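Local atomic coordinates of N-alpha-acetyltransferase 38, NatC auxiliary subunit (Saccharomyces cerevisiae, PDB entry 6YGA), a protein that serves as the small auxiliary subunit of the NatC N-terminal acetyltransferase, which associates with ribosomes and acetylates nascent chains that begin with methionine and a hydrophobic or amphipathic residue. Residues V16-S27 against L37-M46. Residues are numbered along the deposited sequence; the frame is centred on the assembly and turned at random.
Sequences VSLTEDRILVGS and LLLDHVEERM
Ile23 and Arg45 exchange both of their backbone hydrogen bonds, Ile23 N to Arg45 O at 2.9 Å and Arg45 N to Ile23 O at 2.8 Å, and so begin an antiparallel ladder between 23-27 and 42-46. Val25 and Glu43 repeat the exchange two residues on. Leu24 and Glu44 form the non-hydrogen-bonded pair between them; Leu24 N and O bond instead to Val16 O and N, and Gly26 to Leu14, so the strand is hydrogen-bonded along both edges. A beta bulge then shifts the register by one: Ser27 bonds reciprocally with Asp40, and Gly26 lies close against the corner at Asp40 and His41. At that corner His41 N reaches Asp40 OD1 (2.8 Å) from above the carboxylate plane.

On the face bearing Leu24, Glu44 OE2 sits over one face of the Arg22 guanidinium, 3.0 Å from Arg22 NH2, with the two planes 75° apart. This face-on salt bridge is a charge contact; the stronger partners lie on the Naa35 chain, Asp63 for Arg22 NH1 and Ser65 for Glu44 OE2, while Glu44 OE1 meets Arg51. Leu24 CD2 rests on Glu44 CG (3.7 Å) and also touches Val42 CG1. On the other face the extended Arg45 brings its guanidinium over Val25 CG2, 3.9 Å from the plane. At its edge Arg45 NH2 makes a salt bridge to Glu43 OE1 through a long, weak hydrogen bond (3.4 Å); Arg45's stronger partner is Asp17 of the Naa35 chain, and Glu43 OE2 bonds to Ser50 OG. At the margin, selenomethionine Met46 sets CG 3.5 Å from Arg22 CB, and a turn at chi3 (84°) brings CE back to the same carbon.

Strands bent at a corner and hydrogen-bonded to one long neighbour are characteristic of the small, strongly curved antiparallel sheet of the Sm/LSM fold, which here docks on Naa35.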
ATOM      1  N   VAL C  16     -25.058   3.367 -31.226  1.00 90.20           N
ATOM      2  CA  VAL C  16     -24.547   4.731 -31.305  1.00 89.82           C
ATOM      3  C   VAL C  16     -23.318   4.709 -32.205  1.00 91.58           C
ATOM      4  O   VAL C  16     -22.234   4.290 -31.780  1.00 89.25           O
ATOM      5  CB  VAL C  16     -24.210   5.310 -29.926  1.00 83.94           C
ATOM      6  CG1 VAL C  16     -23.631   6.711 -30.065  1.00 83.24           C
ATOM      7  CG2 VAL C  16     -25.449   5.330 -29.047  1.00 81.59           C
ATOM      8  N   SER C  17     -23.481   5.153 -33.449  1.00 94.63           N
ATOM      9  CA  SER C  17     -22.349   5.321 -34.347  1.00 96.54           C
ATOM     10  C   SER C  17     -21.610   6.603 -33.988  1.00 98.61           C
ATOM     11  O   SER C  17     -22.231   7.653 -33.802  1.00 96.62           O
ATOM     12  CB  SER C  17     -22.817   5.367 -35.801  1.00100.22           C
ATOM     13  OG  SER C  17     -21.723   5.577 -36.679  1.00102.44           O
ATOM     14  N   LEU C  18     -20.288   6.516 -33.883  1.00103.26           N
ATOM     15  CA  LEU C  18     -19.481   7.668 -33.514  1.00107.34           C
ATOM     16  C   LEU C  18     -19.049   8.420 -34.772  1.00121.76           C
ATOM     17  O   LEU C  18     -19.470   8.105 -35.887  1.00124.80           O
ATOM     18  CB  LEU C  18     -18.286   7.230 -32.672  1.00 98.08           C
ATOM     19  CG  LEU C  18     -18.615   6.589 -31.324  1.00 89.56           C
ATOM     20  CD1 LEU C  18     -17.355   6.431 -30.488  1.00 84.36           C
ATOM     21  CD2 LEU C  18     -19.661   7.407 -30.582  1.00 87.43           C
ATOM     22  N   THR C  19     -18.195   9.432 -34.596  1.00132.66           N
ATOM     23  CA  THR C  19     -17.746  10.227 -35.734  1.00141.15           C
ATOM     24  C   THR C  19     -16.908   9.403 -36.701  1.00143.64           C
ATOM     25  O   THR C  19     -16.962   9.627 -37.915  1.00148.73           O
ATOM     26  CB  THR C  19     -16.952  11.442 -35.250  1.00143.69           C
ATOM     27  OG1 THR C  19     -15.850  11.007 -34.441  1.00141.23           O
ATOM     28  CG2 THR C  19     -17.841  12.371 -34.435  1.00145.79           C
ATOM     29  N   GLU C  20     -16.135   8.450 -36.191  1.00139.19           N
ATOM     30  CA  GLU C  20     -15.299   7.605 -37.026  1.00139.88           C
ATOM     31  C   GLU C  20     -16.106   6.390 -37.484  1.00136.76           C
ATOM     32  O   GLU C  20     -17.322   6.314 -37.281  1.00136.34           O
ATOM     33  CB  GLU C  20     -14.034   7.207 -36.265  1.00140.15           C
ATOM     34  CG  GLU C  20     -13.191   8.387 -35.797  1.00142.54           C
ATOM     35  CD  GLU C  20     -12.047   7.969 -34.886  1.00142.68           C
ATOM     36  OE1 GLU C  20     -11.983   6.779 -34.513  1.00141.48           O
ATOM     37  OE2 GLU C  20     -11.213   8.833 -34.542  1.00143.79           O
ATOM     38  N   ASP C  21     -15.434   5.420 -38.107  1.00133.64           N
ATOM     39  CA  ASP C  21     -16.106   4.195 -38.524  1.00129.30           C
ATOM     40  C   ASP C  21     -16.574   3.358 -37.342  1.00118.94           C
ATOM     41  O   ASP C  21     -17.373   2.435 -37.527  1.00121.77           O
ATOM     42  CB  ASP C  21     -15.181   3.356 -39.407  1.00132.35           C
ATOM     43  CG  ASP C  21     -14.734   4.097 -40.648  1.00137.76           C
ATOM     44  OD1 ASP C  21     -15.082   5.288 -40.785  1.00139.44           O
ATOM     45  OD2 ASP C  21     -14.037   3.487 -41.487  1.00140.09           O
ATOM     46  N   ARG C  22     -16.100   3.660 -36.137  1.00107.07           N
ATOM     47  CA  ARG C  22     -16.455   2.874 -34.966  1.00 96.58           C
ATOM     48  C   ARG C  22     -17.923   3.063 -34.598  1.00 89.08           C
ATOM     49  O   ARG C  22     -18.514   4.125 -34.811  1.00 87.41           O
ATOM     50  CB  ARG C  22     -15.561   3.255 -33.784  1.00 92.88           C
ATOM     51  CG  ARG C  22     -15.535   4.744 -33.480  1.00 90.85           C
ATOM     52  CD  ARG C  22     -14.400   5.124 -32.532  1.00 85.63           C
ATOM     53  NE  ARG C  22     -14.535   4.532 -31.203  1.00 78.65           N
ATOM     54  CZ  ARG C  22     -13.860   4.949 -30.137  1.00 74.89           C
ATOM     55  NH1 ARG C  22     -13.012   5.962 -30.249  1.00 73.74           N
ATOM     56  NH2 ARG C  22     -14.033   4.362 -28.961  1.00 72.98           N
ATOM     57  N   ILE C  23     -18.507   2.008 -34.032  1.00 85.06           N
ATOM     58  CA  ILE C  23     -19.891   1.999 -33.573  1.00 83.11           C
ATOM     59  C   ILE C  23     -19.931   1.393 -32.176  1.00 79.78           C
ATOM     60  O   ILE C  23     -19.211   0.429 -31.888  1.00 78.81           O
ATOM     61  CB  ILE C  23     -20.803   1.217 -34.547  1.00 85.48           C
ATOM     62  CG1 ILE C  23     -21.171   2.093 -35.748  1.00 88.78           C
ATOM     63  CG2 ILE C  23     -22.053   0.686 -33.845  1.00 84.93           C
ATOM     64  CD1 ILE C  23     -22.255   1.511 -36.629  1.00 92.30           C
ATOM     65  N   LEU C  24     -20.763   1.962 -31.306  1.00 78.21           N
ATOM     66  CA  LEU C  24     -20.904   1.505 -29.930  1.00 75.50           C
ATOM     67  C   LEU C  24     -22.291   0.913 -29.714  1.00 76.31           C
ATOM     68  O   LEU C  24     -23.299   1.524 -30.086  1.00 77.91           O
ATOM     69  CB  LEU C  24     -20.665   2.651 -28.942  1.00 73.93           C
ATOM     70  CG  LEU C  24     -19.306   3.345 -29.033  1.00 73.68           C
ATOM     71  CD1 LEU C  24     -19.181   4.416 -27.964  1.00 71.73           C
ATOM     72  CD2 LEU C  24     -18.187   2.328 -28.911  1.00 73.16           C
ATOM     73  N   VAL C  25     -22.336  -0.273 -29.110  1.00 75.98           N
ATOM     74  CA  VAL C  25     -23.578  -0.941 -28.736  1.00 76.97           C
ATOM     75  C   VAL C  25     -23.552  -1.130 -27.227  1.00 77.40           C
ATOM     76  O   VAL C  25     -22.647  -1.787 -26.697  1.00 75.45           O
ATOM     77  CB  VAL C  25     -23.741  -2.289 -29.456  1.00 76.81           C
ATOM     78  CG1 VAL C  25     -25.084  -2.917 -29.121  1.00 76.55           C
ATOM     79  CG2 VAL C  25     -23.587  -2.115 -30.958  1.00 77.83           C
ATOM     80  N   GLY C  26     -24.535  -0.555 -26.537  1.00 78.71           N
ATOM     81  CA  GLY C  26     -24.551  -0.614 -25.088  1.00 75.73           C
ATOM     82  C   GLY C  26     -25.911  -0.293 -24.517  1.00 76.62           C
ATOM     83  O   GLY C  26     -26.792   0.236 -25.203  1.00 77.22           O
ATOM     84  N   SER C  27     -26.070  -0.625 -23.238  1.00 76.39           N
ATOM     85  CA  SER C  27     -27.294  -0.354 -22.499  1.00 78.30           C
ATOM     86  C   SER C  27     -27.235   1.049 -21.909  1.00 78.35           C
ATOM     87  O   SER C  27     -26.261   1.406 -21.239  1.00 78.86           O
ATOM     88  CB  SER C  27     -27.484  -1.393 -21.393  1.00 78.93           C
ATOM     89  OG  SER C  27     -28.742  -1.258 -20.756  1.00 81.39           O
ATOM     90  N   LEU C  37     -24.517  10.930 -23.108  1.00 68.15           N
ATOM     91  CA  LEU C  37     -25.012   9.604 -22.774  1.00 66.46           C
ATOM     92  C   LEU C  37     -23.964   8.829 -21.988  1.00 64.16           C
ATOM     93  O   LEU C  37     -22.760   8.984 -22.214  1.00 63.09           O
ATOM     94  CB  LEU C  37     -25.386   8.814 -24.030  1.00 66.64           C
ATOM     95  CG  LEU C  37     -26.169   9.538 -25.123  1.00 67.67           C
ATOM     96  CD1 LEU C  37     -26.149   8.717 -26.396  1.00 68.39           C
ATOM     97  CD2 LEU C  37     -27.593   9.800 -24.678  1.00 68.75           C
ATOM     98  N   LEU C  38     -24.432   7.998 -21.062  1.00 62.32           N
ATOM     99  CA  LEU C  38     -23.593   7.043 -20.355  1.00 61.06           C
ATOM    100  C   LEU C  38     -24.109   5.647 -20.665  1.00 62.53           C
ATOM    101  O   LEU C  38     -25.288   5.355 -20.437  1.00 63.89           O
ATOM    102  CB  LEU C  38     -23.600   7.297 -18.844  1.00 59.59           C
ATOM    103  CG  LEU C  38     -22.658   6.443 -17.990  1.00 57.08           C
ATOM    104  CD1 LEU C  38     -21.203   6.723 -18.334  1.00 55.73           C
ATOM    105  CD2 LEU C  38     -22.918   6.673 -16.504  1.00 55.81           C
ATOM    106  N   LEU C  39     -23.236   4.796 -21.196  1.00 64.73           N
ATOM    107  CA  LEU C  39     -23.614   3.466 -21.653  1.00 67.31           C
ATOM    108  C   LEU C  39     -22.814   2.403 -20.913  1.00 68.59           C
ATOM    109  O   LEU C  39     -21.620   2.582 -20.647  1.00 68.18           O
ATOM    110  CB  LEU C  39     -23.391   3.324 -23.163  1.00 68.21           C
ATOM    111  CG  LEU C  39     -24.160   4.261 -24.093  1.00 71.49           C
ATOM    112  CD1 LEU C  39     -23.622   4.154 -25.510  1.00 72.57           C
ATOM    113  CD2 LEU C  39     -25.644   3.945 -24.064  1.00 72.90           C
ATOM    114  N   ASP C  40     -23.476   1.295 -20.591  1.00 71.37           N
ATOM    115  CA  ASP C  40     -22.860   0.171 -19.905  1.00 72.79           C
ATOM    116  C   ASP C  40     -22.807  -1.034 -20.834  1.00 73.11           C
ATOM    117  O   ASP C  40     -23.603  -1.159 -21.769  1.00 74.12           O
ATOM    118  CB  ASP C  40     -23.631  -0.194 -18.630  1.00 74.29           C
ATOM    119  CG  ASP C  40     -22.769  -0.921 -17.608  1.00 75.40           C
ATOM    120  OD1 ASP C  40     -21.573  -1.157 -17.888  1.00 74.89           O
ATOM    121  OD2 ASP C  40     -23.284  -1.248 -16.517  1.00 76.46           O
ATOM    122  N   HIS C  41     -21.857  -1.928 -20.551  1.00 72.64           N
ATOM    123  CA  HIS C  41     -21.636  -3.138 -21.344  1.00 76.65           C
ATOM    124  C   HIS C  41     -21.408  -2.792 -22.815  1.00 75.30           C
ATOM    125  O   HIS C  41     -21.931  -3.447 -23.718  1.00 77.03           O
ATOM    126  CB  HIS C  41     -22.795  -4.125 -21.178  1.00 83.83           C
ATOM    127  CG  HIS C  41     -23.197  -4.349 -19.751  1.00 88.17           C
ATOM    128  ND1 HIS C  41     -22.352  -4.913 -18.819  1.00 88.36           N
ATOM    129  CD2 HIS C  41     -24.353  -4.084 -19.096  1.00 90.21           C
ATOM    130  CE1 HIS C  41     -22.969  -4.984 -17.653  1.00 88.32           C
ATOM    131  NE2 HIS C  41     -24.185  -4.488 -17.794  1.00 89.22           N
ATOM    132  N   VAL C  42     -20.610  -1.751 -23.054  1.00 73.11           N
ATOM    133  CA  VAL C  42     -20.426  -1.230 -24.404  1.00 72.60           C
ATOM    134  C   VAL C  42     -19.600  -2.203 -25.230  1.00 71.33           C
ATOM    135  O   VAL C  42     -18.569  -2.715 -24.776  1.00 69.67           O
ATOM    136  CB  VAL C  42     -19.763   0.155 -24.359  1.00 69.99           C
ATOM    137  CG1 VAL C  42     -19.260   0.559 -25.737  1.00 71.80           C
ATOM    138  CG2 VAL C  42     -20.741   1.184 -23.841  1.00 68.97           C
ATOM    139  N   GLU C  43     -20.058  -2.468 -26.451  1.00 72.76           N
ATOM    140  CA  GLU C  43     -19.292  -3.206 -27.446  1.00 73.99           C
ATOM    141  C   GLU C  43     -18.887  -2.243 -28.553  1.00 72.42           C
ATOM    142  O   GLU C  43     -19.749  -1.604 -29.166  1.00 73.07           O
ATOM    143  CB  GLU C  43     -20.095  -4.371 -28.022  1.00 79.62           C
ATOM    144  CG  GLU C  43     -19.356  -5.141 -29.105  1.00 85.45           C
ATOM    145  CD  GLU C  43     -20.195  -6.246 -29.715  1.00 93.03           C
ATOM    146  OE1 GLU C  43     -21.425  -6.256 -29.495  1.00 95.84           O
ATOM    147  OE2 GLU C  43     -19.625  -7.109 -30.415  1.00 96.72           O
ATOM    148  N   GLU C  44     -17.584  -2.143 -28.804  1.00 72.05           N
ATOM    149  CA  GLU C  44     -17.043  -1.280 -29.848  1.00 75.01           C
ATOM    150  C   GLU C  44     -16.808  -2.108 -31.105  1.00 76.08           C
ATOM    151  O   GLU C  44     -15.973  -3.017 -31.109  1.00 74.65           O
ATOM    152  CB  GLU C  44     -15.741  -0.620 -29.397  1.00 75.34           C
ATOM    153  CG  GLU C  44     -15.262   0.487 -30.330  1.00 80.87           C
ATOM    154  CD  GLU C  44     -13.758   0.669 -30.306  1.00 82.57           C
ATOM    155  OE1 GLU C  44     -13.034  -0.348 -30.241  1.00 82.43           O
ATOM    156  OE2 GLU C  44     -13.297   1.827 -30.351  1.00 83.51           O
ATOM    157  N   ARG C  45     -17.538  -1.787 -32.167  1.00 78.68           N
ATOM    158  CA  ARG C  45     -17.438  -2.483 -33.442  1.00 82.46           C
ATOM    159  C   ARG C  45     -16.749  -1.578 -34.457  1.00 83.12           C
ATOM    160  O   ARG C  45     -17.219  -0.467 -34.721  1.00 81.78           O
ATOM    161  CB  ARG C  45     -18.821  -2.893 -33.948  1.00 86.16           C
ATOM    162  CG  ARG C  45     -19.521  -3.940 -33.096  1.00 86.34           C
ATOM    163  CD  ARG C  45     -20.888  -4.268 -33.671  1.00 90.03           C
ATOM    164  NE  ARG C  45     -21.647  -5.178 -32.820  1.00 90.10           N
ATOM    165  CZ  ARG C  45     -22.929  -5.475 -33.007  1.00 92.30           C
ATOM    166  NH1 ARG C  45     -23.594  -4.929 -34.017  1.00 95.30           N
ATOM    167  NH2 ARG C  45     -23.549  -6.312 -32.186  1.00 91.62           N
HETATM  168  N   MSE C  46     -15.640  -2.052 -35.020  1.00 87.11           N
HETATM  169  CA  MSE C  46     -14.963  -1.350 -36.109  1.00 93.96           C
HETATM  170  C   MSE C  46     -14.674  -2.308 -37.257  1.00 99.85           C
HETATM  171  O   MSE C  46     -13.726  -3.092 -37.191  1.00102.31           O
HETATM  172  CB  MSE C  46     -13.656  -0.707 -35.634  1.00 94.39           C
HETATM  173  CG  MSE C  46     -13.812   0.243 -34.459  1.00 93.41           C
HETATM  174 SE   MSE C  46     -12.161   1.181 -33.992  0.46 93.51          SE
HETATM  175  CE  MSE C  46     -12.242   2.655 -35.282  1.00 94.66           C
TER